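Protein ElaA (PDB 5Z6N) belongs to the GNAT fold and probably acts as an N-acetyltransferase, moving acetyl groups from acetyl coenzyme A to amines. Local coordinates at residues D6-S10 and D43-D47; R64-S68 and T102-W107; D71-I77 and K110-G115. All blocks are in the same frame, centred on the assembly; numbering follows the deposited sequence.

Interaction 1 of 3, residues D6-S10 and D43-D47; sequences DLHHS and DLTGD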
loop_
_atom_site.group_PDB
_atom_site.type_symbol
_atom_site.label_atom_id
_atom_site.label_comp_id
_atom_site.label_asym_id
_atom_site.label_seq_id
_atom_site.Cartn_x
_atom_site.Cartn_y
_atom_site.Cartn_z
ATOM N N ASP B 6 -10.989 14.423 -8.864
ATOM C CA ASP B 6 -11.556 13.285 -9.580
ATOM C C ASP B 6 -10.504 12.862 -10.600
ATOM O O ASP B 6 -10.481 13.326 -11.737
ATOM C CB ASP B 6 -12.915 13.670 -10.233
ATOM C CG ASP B 6 -13.428 12.617 -11.204
ATOM O OD1 ASP B 6 -12.960 11.461 -11.146
ATOM O OD2 ASP B 6 -14.337 12.937 -11.999
ATOM N N LEU B 7 -9.630 11.958 -10.178
ATOM C CA LEU B 7 -8.429 11.627 -10.934
ATOM C C LEU B 7 -8.627 10.323 -11.691
ATOM O O LEU B 7 -8.900 9.285 -11.081
ATOM C CB LEU B 7 -7.230 11.506 -9.994
ATOM C CG LEU B 7 -6.869 12.725 -9.140
ATOM C CD1 LEU B 7 -5.439 12.633 -8.688
ATOM C CD2 LEU B 7 -7.102 14.036 -9.879
ATOM N N HIS B 8 -8.492 10.380 -13.015
ATOM C CA HIS B 8 -8.172 9.166 -13.745
ATOM C C HIS B 8 -6.809 8.681 -13.274
ATOM O O HIS B 8 -5.954 9.474 -12.869
ATOM C CB HIS B 8 -8.170 9.412 -15.256
ATOM C CG HIS B 8 -7.954 8.170 -16.067
ATOM N ND1 HIS B 8 -8.998 7.447 -16.602
ATOM C CD2 HIS B 8 -6.823 7.516 -16.424
ATOM C CE1 HIS B 8 -8.521 6.401 -17.254
ATOM N NE2 HIS B 8 -7.203 6.420 -17.161
ATOM N N HIS B 9 -6.609 7.365 -13.298
ATOM C CA HIS B 9 -5.400 6.809 -12.699
ATOM C C HIS B 9 -4.131 7.312 -13.378
ATOM O O HIS B 9 -3.062 7.296 -12.756
ATOM C CB HIS B 9 -5.448 5.281 -12.735
ATOM C CG HIS B 9 -5.300 4.702 -14.106
ATOM N ND1 HIS B 9 -4.074 4.363 -14.637
ATOM C CD2 HIS B 9 -6.217 4.397 -15.053
ATOM C CE1 HIS B 9 -4.242 3.875 -15.851
ATOM N NE2 HIS B 9 -5.534 3.882 -16.128
ATOM N N SER B 10 -4.225 7.766 -14.631
ATOM C CA SER B 10 -3.051 8.278 -15.330
ATOM C C SER B 10 -2.594 9.626 -14.788
ATOM O O SER B 10 -1.420 9.976 -14.942
ATOM C CB SER B 10 -3.340 8.393 -16.829
ATOM O OG SER B 10 -4.260 9.436 -17.103
ATOM N N ASP B 43 -5.955 -0.505 -9.533
ATOM C CA ASP B 43 -5.859 0.946 -9.435
ATOM C C ASP B 43 -5.294 1.635 -10.670
ATOM O O ASP B 43 -5.706 2.756 -10.980
ATOM C CB ASP B 43 -5.019 1.313 -8.210
ATOM C CG ASP B 43 -5.671 0.878 -6.913
ATOM O OD1 ASP B 43 -6.676 1.506 -6.519
ATOM O OD2 ASP B 43 -5.182 -0.088 -6.291
ATOM N N LEU B 44 -4.368 1.003 -11.390
ATOM C CA LEU B 44 -3.781 1.656 -12.553
ATOM C C LEU B 44 -4.064 0.760 -13.748
ATOM O O LEU B 44 -3.156 0.085 -14.247
ATOM C CB LEU B 44 -2.278 1.840 -12.367
ATOM C CG LEU B 44 -1.861 2.637 -11.140
ATOM C CD1 LEU B 44 -1.047 1.751 -10.237
ATOM C CD2 LEU B 44 -1.079 3.860 -11.558
ATOM N N THR B 45 -5.305 0.754 -14.226
ATOM C CA THR B 45 -5.638 -0.004 -15.421
ATOM C C THR B 45 -6.984 0.506 -15.914
ATOM O O THR B 45 -7.828 0.947 -15.126
ATOM C CB THR B 45 -5.656 -1.534 -15.288
ATOM O OG1 THR B 45 -5.596 -2.129 -16.593
ATOM C CG2 THR B 45 -6.912 -2.005 -14.579
ATOM N N GLY B 46 -7.159 0.459 -17.236
ATOM C CA GLY B 46 -8.418 0.773 -17.885
ATOM C C GLY B 46 -8.855 2.216 -17.773
ATOM O O GLY B 46 -8.033 3.133 -17.874
ATOM N N ASP B 47 -10.159 2.424 -17.578
ATOM C CA ASP B 47 -10.747 3.747 -17.399
ATOM C C ASP B 47 -11.066 4.038 -15.937
ATOM O O ASP B 47 -12.017 4.769 -15.638
ATOM C CB ASP B 47 -12.010 3.885 -18.251
ATOM C CG ASP B 47 -12.108 5.234 -18.937
ATOM O OD1 ASP B 47 -11.053 5.793 -19.307
ATOM O OD2 ASP B 47 -13.239 5.732 -19.114
#

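Interaction 2 of 3, residues R64-S68 and T102-W107; sequences RILKS and TCTHHW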
loop_
_atom_site.group_PDB
_atom_site.type_symbol
_atom_site.label_atom_id
_atom_site.label_comp_id
_atom_site.label_asym_id
_atom_site.label_seq_id
_atom_site.Cartn_x
_atom_site.Cartn_y
_atom_site.Cartn_z
ATOM N N ARG B 64 -12.669 4.708 -4.958
ATOM C CA ARG B 64 -12.220 4.346 -6.292
ATOM C C ARG B 64 -13.367 3.726 -7.079
ATOM O O ARG B 64 -14.315 3.168 -6.512
ATOM C CB ARG B 64 -11.020 3.381 -6.257
ATOM C CG ARG B 64 -11.383 1.921 -6.453
ATOM C CD ARG B 64 -10.132 1.032 -6.447
ATOM N NE ARG B 64 -10.473 -0.339 -6.112
ATOM C CZ ARG B 64 -9.576 -1.309 -5.981
ATOM N NH1 ARG B 64 -8.286 -1.055 -6.170
ATOM N NH2 ARG B 64 -9.957 -2.541 -5.671
ATOM N N ILE B 65 -13.259 3.836 -8.398
ATOM C CA ILE B 65 -14.320 3.472 -9.322
ATOM C C ILE B 65 -13.743 2.518 -10.356
ATOM O O ILE B 65 -12.810 2.877 -11.084
ATOM C CB ILE B 65 -14.911 4.713 -10.006
ATOM C CG1 ILE B 65 -15.392 5.729 -8.968
ATOM C CG2 ILE B 65 -16.015 4.318 -10.941
ATOM C CD1 ILE B 65 -15.796 7.046 -9.578
ATOM N N LEU B 66 -14.296 1.312 -10.430
ATOM C CA LEU B 66 -13.863 0.320 -11.404
ATOM C C LEU B 66 -14.819 0.305 -12.593
ATOM O O LEU B 66 -16.039 0.217 -12.417
ATOM C CB LEU B 66 -13.776 -1.068 -10.768
ATOM C CG LEU B 66 -12.980 -1.150 -9.461
ATOM C CD1 LEU B 66 -12.946 -2.563 -8.930
ATOM C CD2 LEU B 66 -11.571 -0.616 -9.627
ATOM N N LYS B 67 -14.260 0.415 -13.796
ATOM C CA LYS B 67 -15.006 0.296 -15.046
ATOM C C LYS B 67 -14.434 -0.929 -15.754
ATOM O O LYS B 67 -13.449 -0.839 -16.491
ATOM C CB LYS B 67 -14.903 1.562 -15.896
ATOM C CG LYS B 67 -15.562 1.430 -17.257
ATOM C CD LYS B 67 -17.050 1.129 -17.113
ATOM C CE LYS B 67 -17.614 0.527 -18.389
ATOM N NZ LYS B 67 -17.838 -0.944 -18.266
ATOM N N SER B 68 -15.070 -2.045 -15.560
ATOM C CA SER B 68 -14.550 -3.275 -16.059
ATOM C C SER B 68 -15.608 -4.360 -16.171
ATOM O O SER B 68 -16.749 -4.121 -15.935
ATOM C CB SER B 68 -13.408 -3.765 -15.167
ATOM O OG SER B 68 -13.874 -4.077 -13.866
ATOM N N THR B 102 -19.559 11.381 -10.657
ATOM C CA THR B 102 -18.526 10.895 -11.563
ATOM C C THR B 102 -19.001 9.668 -12.335
ATOM O O THR B 102 -18.795 9.581 -13.550
ATOM C CB THR B 102 -17.249 10.585 -10.782
ATOM O OG1 THR B 102 -16.792 11.775 -10.123
ATOM C CG2 THR B 102 -16.155 10.085 -11.718
ATOM N N CYS B 103 -19.640 8.718 -11.648
ATOM C CA CYS B 103 -20.250 7.585 -12.339
ATOM C C CYS B 103 -21.325 8.055 -13.308
ATOM O O CYS B 103 -21.398 7.584 -14.449
ATOM C CB CYS B 103 -20.841 6.603 -11.326
ATOM S SG CYS B 103 -19.674 5.946 -10.116
ATOM N N THR B 104 -22.177 8.982 -12.864
ATOM C CA THR B 104 -23.211 9.543 -13.730
ATOM C C THR B 104 -22.601 10.154 -14.985
ATOM O O THR B 104 -22.966 9.795 -16.110
ATOM C CB THR B 104 -24.022 10.592 -12.965
ATOM O OG1 THR B 104 -24.894 9.940 -12.033
ATOM C CG2 THR B 104 -24.845 11.442 -13.918
ATOM N N HIS B 105 -21.657 11.079 -14.802
ATOM C CA HIS B 105 -21.065 11.783 -15.934
ATOM C C HIS B 105 -20.384 10.814 -16.890
ATOM O O HIS B 105 -20.747 10.725 -18.069
ATOM C CB HIS B 105 -20.073 12.834 -15.431
ATOM C CG HIS B 105 -19.604 13.784 -16.490
ATOM N ND1 HIS B 105 -18.867 14.913 -16.204
ATOM C CD2 HIS B 105 -19.767 13.774 -17.835
ATOM C CE1 HIS B 105 -18.596 15.558 -17.324
ATOM N NE2 HIS B 105 -19.130 14.886 -18.328
ATOM N N HIS B 106 -19.392 10.069 -16.396
ATOM C CA HIS B 106 -18.549 9.280 -17.288
ATOM C C HIS B 106 -19.339 8.174 -17.979
ATOM O O HIS B 106 -19.243 8.002 -19.198
ATOM C CB HIS B 106 -17.357 8.706 -16.523
ATOM C CG HIS B 106 -16.151 9.594 -16.540
ATOM N ND1 HIS B 106 -16.068 10.756 -15.804
ATOM C CD2 HIS B 106 -14.988 9.500 -17.228
ATOM C CE1 HIS B 106 -14.900 11.333 -16.026
ATOM N NE2 HIS B 106 -14.227 10.591 -16.889
ATOM N N TRP B 107 -20.136 7.420 -17.222
ATOM C CA TRP B 107 -20.907 6.305 -17.768
ATOM C C TRP B 107 -22.376 6.425 -17.381
ATOM O O TRP B 107 -22.872 5.668 -16.538
ATOM C CB TRP B 107 -20.332 4.970 -17.301
ATOM C CG TRP B 107 -18.885 4.886 -17.577
ATOM C CD1 TRP B 107 -18.289 4.612 -18.775
ATOM C CD2 TRP B 107 -17.833 5.115 -16.643
ATOM N NE1 TRP B 107 -16.920 4.642 -18.635
ATOM C CE2 TRP B 107 -16.617 4.949 -17.338
ATOM C CE3 TRP B 107 -17.800 5.437 -15.287
ATOM C CZ2 TRP B 107 -15.380 5.095 -16.712
ATOM C CZ3 TRP B 107 -16.570 5.582 -14.670
ATOM C CH2 TRP B 107 -15.377 5.410 -15.381
#

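Interaction 3 of 3, residues D71-I77 and K110-G115; sequences DLEPVVI and KPVYLG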
loop_
_atom_site.group_PDB
_atom_site.type_symbol
_atom_site.label_atom_id
_atom_site.label_comp_id
_atom_site.label_asym_id
_atom_site.label_seq_id
_atom_site.Cartn_x
_atom_site.Cartn_y
_atom_site.Cartn_z
ATOM N N ASP B 71 -16.427 -5.052 -19.844
ATOM C CA ASP B 71 -17.496 -5.998 -20.197
ATOM C C ASP B 71 -18.867 -5.303 -19.861
ATOM O O ASP B 71 -18.920 -4.159 -19.460
ATOM C CB ASP B 71 -17.497 -7.188 -19.199
ATOM C CG ASP B 71 -18.446 -8.326 -19.587
ATOM O OD1 ASP B 71 -19.328 -8.085 -20.436
ATOM O OD2 ASP B 71 -18.312 -9.438 -19.012
ATOM N N LEU B 72 -19.968 -6.038 -19.980
ATOM C CA LEU B 72 -21.302 -5.456 -19.758
ATOM C C LEU B 72 -21.614 -4.958 -18.330
ATOM O O LEU B 72 -22.340 -3.980 -18.153
ATOM C CB LEU B 72 -22.387 -6.440 -20.207
ATOM C CG LEU B 72 -23.815 -5.893 -20.272
ATOM C CD1 LEU B 72 -24.537 -6.119 -18.953
ATOM C CD2 LEU B 72 -23.812 -4.418 -20.640
ATOM N N GLU B 73 -21.070 -5.642 -17.328
ATOM C CA GLU B 73 -21.375 -5.424 -15.920
ATOM C C GLU B 73 -21.228 -3.971 -15.468
ATOM O O GLU B 73 -20.544 -3.185 -16.139
ATOM C CB GLU B 73 -20.374 -6.200 -15.059
ATOM C CG GLU B 73 -20.024 -7.575 -15.566
ATOM C CD GLU B 73 -18.701 -7.582 -16.292
ATOM O OE1 GLU B 73 -18.022 -6.535 -16.293
ATOM O OE2 GLU B 73 -18.327 -8.642 -16.832
ATOM N N PRO B 74 -21.860 -3.561 -14.342
ATOM C CA PRO B 74 -21.853 -2.137 -13.988
ATOM C C PRO B 74 -20.595 -1.440 -13.491
ATOM O O PRO B 74 -19.509 -2.021 -13.394
ATOM C CB PRO B 74 -22.918 -2.150 -12.888
ATOM C CG PRO B 74 -22.604 -3.391 -12.143
ATOM C CD PRO B 74 -22.270 -4.394 -13.214
ATOM N N VAL B 75 -20.766 -0.155 -13.179
ATOM C CA VAL B 75 -19.745 0.620 -12.491
ATOM C C VAL B 75 -19.655 0.152 -11.045
ATOM O O VAL B 75 -20.675 -0.001 -10.362
ATOM C CB VAL B 75 -20.083 2.115 -12.565
ATOM C CG1 VAL B 75 -18.900 2.937 -12.166
ATOM C CG2 VAL B 75 -20.563 2.493 -13.957
ATOM N N VAL B 76 -18.435 -0.079 -10.566
ATOM C CA VAL B 76 -18.203 -0.539 -9.202
ATOM C C VAL B 76 -17.617 0.608 -8.395
ATOM O O VAL B 76 -16.658 1.255 -8.833
ATOM C CB VAL B 76 -17.273 -1.765 -9.161
ATOM C CG1 VAL B 76 -16.698 -1.958 -7.755
ATOM C CG2 VAL B 76 -18.024 -3.011 -9.623
ATOM N N ILE B 77 -18.198 0.863 -7.224
ATOM C CA ILE B 77 -17.641 1.780 -6.237
ATOM C C ILE B 77 -17.096 0.951 -5.084
ATOM O O ILE B 77 -17.720 -0.033 -4.669
ATOM C CB ILE B 77 -18.689 2.794 -5.738
ATOM C CG1 ILE B 77 -19.163 3.690 -6.878
ATOM C CG2 ILE B 77 -18.129 3.643 -4.608
ATOM C CD1 ILE B 77 -20.180 4.716 -6.436
ATOM N N LYS B 110 -25.571 3.248 -17.150
ATOM C CA LYS B 110 -24.942 2.095 -16.523
ATOM C C LYS B 110 -25.223 2.229 -15.026
ATOM O O LYS B 110 -24.997 3.304 -14.446
ATOM C CB LYS B 110 -23.438 1.995 -16.773
ATOM C CG LYS B 110 -23.042 1.155 -17.979
ATOM C CD LYS B 110 -21.600 0.675 -17.869
ATOM C CE LYS B 110 -21.253 -0.345 -18.951
ATOM N NZ LYS B 110 -21.407 0.224 -20.322
ATOM N N PRO B 111 -25.713 1.169 -14.389
ATOM C CA PRO B 111 -25.921 1.213 -12.936
ATOM C C PRO B 111 -24.599 1.130 -12.191
ATOM O O PRO B 111 -23.530 0.921 -12.766
ATOM C CB PRO B 111 -26.810 -0.011 -12.669
ATOM C CG PRO B 111 -27.012 -0.697 -14.021
ATOM C CD PRO B 111 -25.998 -0.155 -14.954
ATOM N N VAL B 112 -24.677 1.325 -10.879
ATOM C CA VAL B 112 -23.504 1.388 -10.016
ATOM C C VAL B 112 -23.621 0.297 -8.966
ATOM O O VAL B 112 -24.593 0.272 -8.202
ATOM C CB VAL B 112 -23.361 2.765 -9.349
ATOM C CG1 VAL B 112 -22.512 2.654 -8.096
ATOM C CG2 VAL B 112 -22.759 3.756 -10.322
ATOM N N TYR B 113 -22.651 -0.591 -8.908
ATOM C CA TYR B 113 -22.617 -1.590 -7.877
ATOM C C TYR B 113 -21.689 -1.144 -6.758
ATOM O O TYR B 113 -20.767 -0.430 -7.005
ATOM C CB TYR B 113 -22.146 -2.932 -8.434
ATOM C CG TYR B 113 -22.101 -4.022 -7.403
ATOM C CD1 TYR B 113 -23.218 -4.737 -7.105
ATOM C CD2 TYR B 113 -20.951 -4.291 -6.697
ATOM C CE1 TYR B 113 -23.196 -5.702 -6.148
ATOM C CE2 TYR B 113 -20.930 -5.245 -5.730
ATOM C CZ TYR B 113 -22.050 -5.954 -5.474
ATOM O OH TYR B 113 -22.058 -6.905 -4.530
ATOM N N LEU B 114 -21.929 -1.607 -5.547
ATOM C CA LEU B 114 -21.087 -1.279 -4.452
ATOM C C LEU B 114 -21.090 -2.332 -3.364
ATOM O O LEU B 114 -22.108 -2.754 -2.877
ATOM C CB LEU B 114 -21.490 0.084 -3.908
ATOM C CG LEU B 114 -20.951 0.704 -2.624
ATOM C CD1 LEU B 114 -21.187 2.188 -2.682
ATOM C CD2 LEU B 114 -21.615 0.116 -1.399
ATOM N N GLY B 115 -19.924 -2.780 -2.983
ATOM C CA GLY B 115 -19.846 -3.763 -1.938
ATOM C C GLY B 115 -19.790 -3.020 -0.644
ATOM O O GLY B 115 -19.108 -2.052 -0.544
#

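Interaction 1 of 3, residues D6-S10 and D43-D47
One face of the His9 imidazole lies against the backbone of the 43-47 loop: Thr45 N sits 3.6 Å above the ring plane of His9, over its centre, and Leu44 C lies nearer the rim on the same face. At the ring edge Gly46 O is almost in plane and accepts a hydrogen bond from His9 NE2, 3.1 Å away. The donor stands above the Gly46 carbonyl plane rather than on a lone pair, and the bond is bent, with 140° at the hydrogen. The His8 ring also meets the loop edge-on; its CE1 comes to 3.4 Å from Gly46 O and 3.3 Å from Asp47 OD1, with the ring and carboxylate planes 61° apart. A chi1 of 70° sets His9 CG between the backbone N and the carbonyl carbon, laying the ring along the loop while its CB approaches Asp43 O. Leu44 CB reaches the His9 ring at ND1, 3.8 Å away. The Asp43 carboxylate turns to other partners: OD1 forms salt bridges with Arg24 and Arg64, and OD2 is hydrogen-bonded to Tyr18 OH of the second subunit. This surface contact lays the loop between helix 14-31 and strand 49-54 against the end of strand 3-8, the first strand of the GNAT fold.

Interaction 2 of 3, residues R64-S68 and T102-W107
Ile65 and Lys67, two alternate residues on one face of strand 59-67, meet the last turn of helix 91-106 and Trp107 just beyond it, a helix-on-sheet packing within the GNAT fold. Lys67 CG is anti to the backbone N (chi1 175°), and a bend at chi2 (60°) then carries the aliphatic chain over one face of the Trp107 indole. Lys67 CB lies over the CZ2-CH2 rim of that face, 3.7 Å from Trp107 CZ2, and Lys67 CD sits above the five-membered ring in a CH-pi contact, 3.8 Å from its centroid. Lys67 NZ leads away and ends 5.8 Å from that centroid, so any cation-pi attraction is weak. Ile65 sends its two branches to different partners. Ile65 CG2, anti to the backbone N, comes within 4.0 Å of Trp107 CZ3 and also touches Cys103 SG; the other branch, with CG1 beside the backbone N, extends Ile65 CD1 to 3.7 Å from Thr102 CG2. Thr102 OG1 turns back to the carbonyl of Lys98 in its own helix, leaving the methyl for Ile65. With Trp107 cut back to an alanine, the Lys67 methylenes would probably lose the surface that supports them, leaving the chain free to turn, and a gap would open beside Ile65 CG2. On the indole face opposite Lys67, His106 CB lies 3.5 Å above the Trp107 ring plane.

Interaction 3 of 3, residues D71-I77 and K110-G115
Strands 75-77 and 112-115 run parallel, their N-to-C directions 31° apart, in register from Val75 beside Val112 to Val76 beside Tyr113, and they are the two strands of a beta-alpha-beta unit whose connection includes helix 91-106. The backbone ladder alternates between the strands: Val75 N donates to Pro111 O, Tyr113 N to Val75 O, and Ile77 N to Tyr113 O at 2.9 Å with a nearly straight 168° at the hydrogen. The Val75 carbonyl also receives a CA-H...O contact from Val112, and Tyr113 O one from Val76 CA. On the face turned to helix 91-106, Val75 CB lies 3.9 Å from Val112 CG2, while Ile77 CD1 meets Val112 CG1. Cys103 of the helix rests on both valines, and Thr99 and Leu100 on Ile77. On the face of Val76 and Tyr113, the Tyr113 side chain lies alongside the Pro74 ring, both pointing the same way, with Pro74 CG 3.8 Å from Tyr113 CB; Val76 CG2 is a looser neighbour. Tyr113 CG is anti to the backbone N (chi1 -179°), and the phenol leads away from strand 75-77. Before the strands begin, the Lys110 chain runs past the loop carbonyls, its CE 3.9 Å from Leu72 O. Farther along, Ile77 CG2 touches Leu114 CD1 at 3.9 Å.

Overall arrangement
All three contacts reach one mixed sheet. Interaction 1 closes before the others open, and interactions 2 and 3 alternate along the chain. The centres of interactions 1 and 2 are about 10 Å apart. Those of interactions 2 and 3 are about 8 Å apart, and those of interactions 1 and 3 about 16 Å. Interaction 2 lies in the middle, touching interaction 1 at Asp43 and through Asp47 on Trp107, and interaction 3 through Ile65 on Val75 and neighbouring strands 59-67 and 75-82. Helix 91-106 joins interactions 2 and 3. Together they tie strand 3-8 to the central parallel pair, the strands that in GNAT relatives splay to admit acetyl coenzyme A.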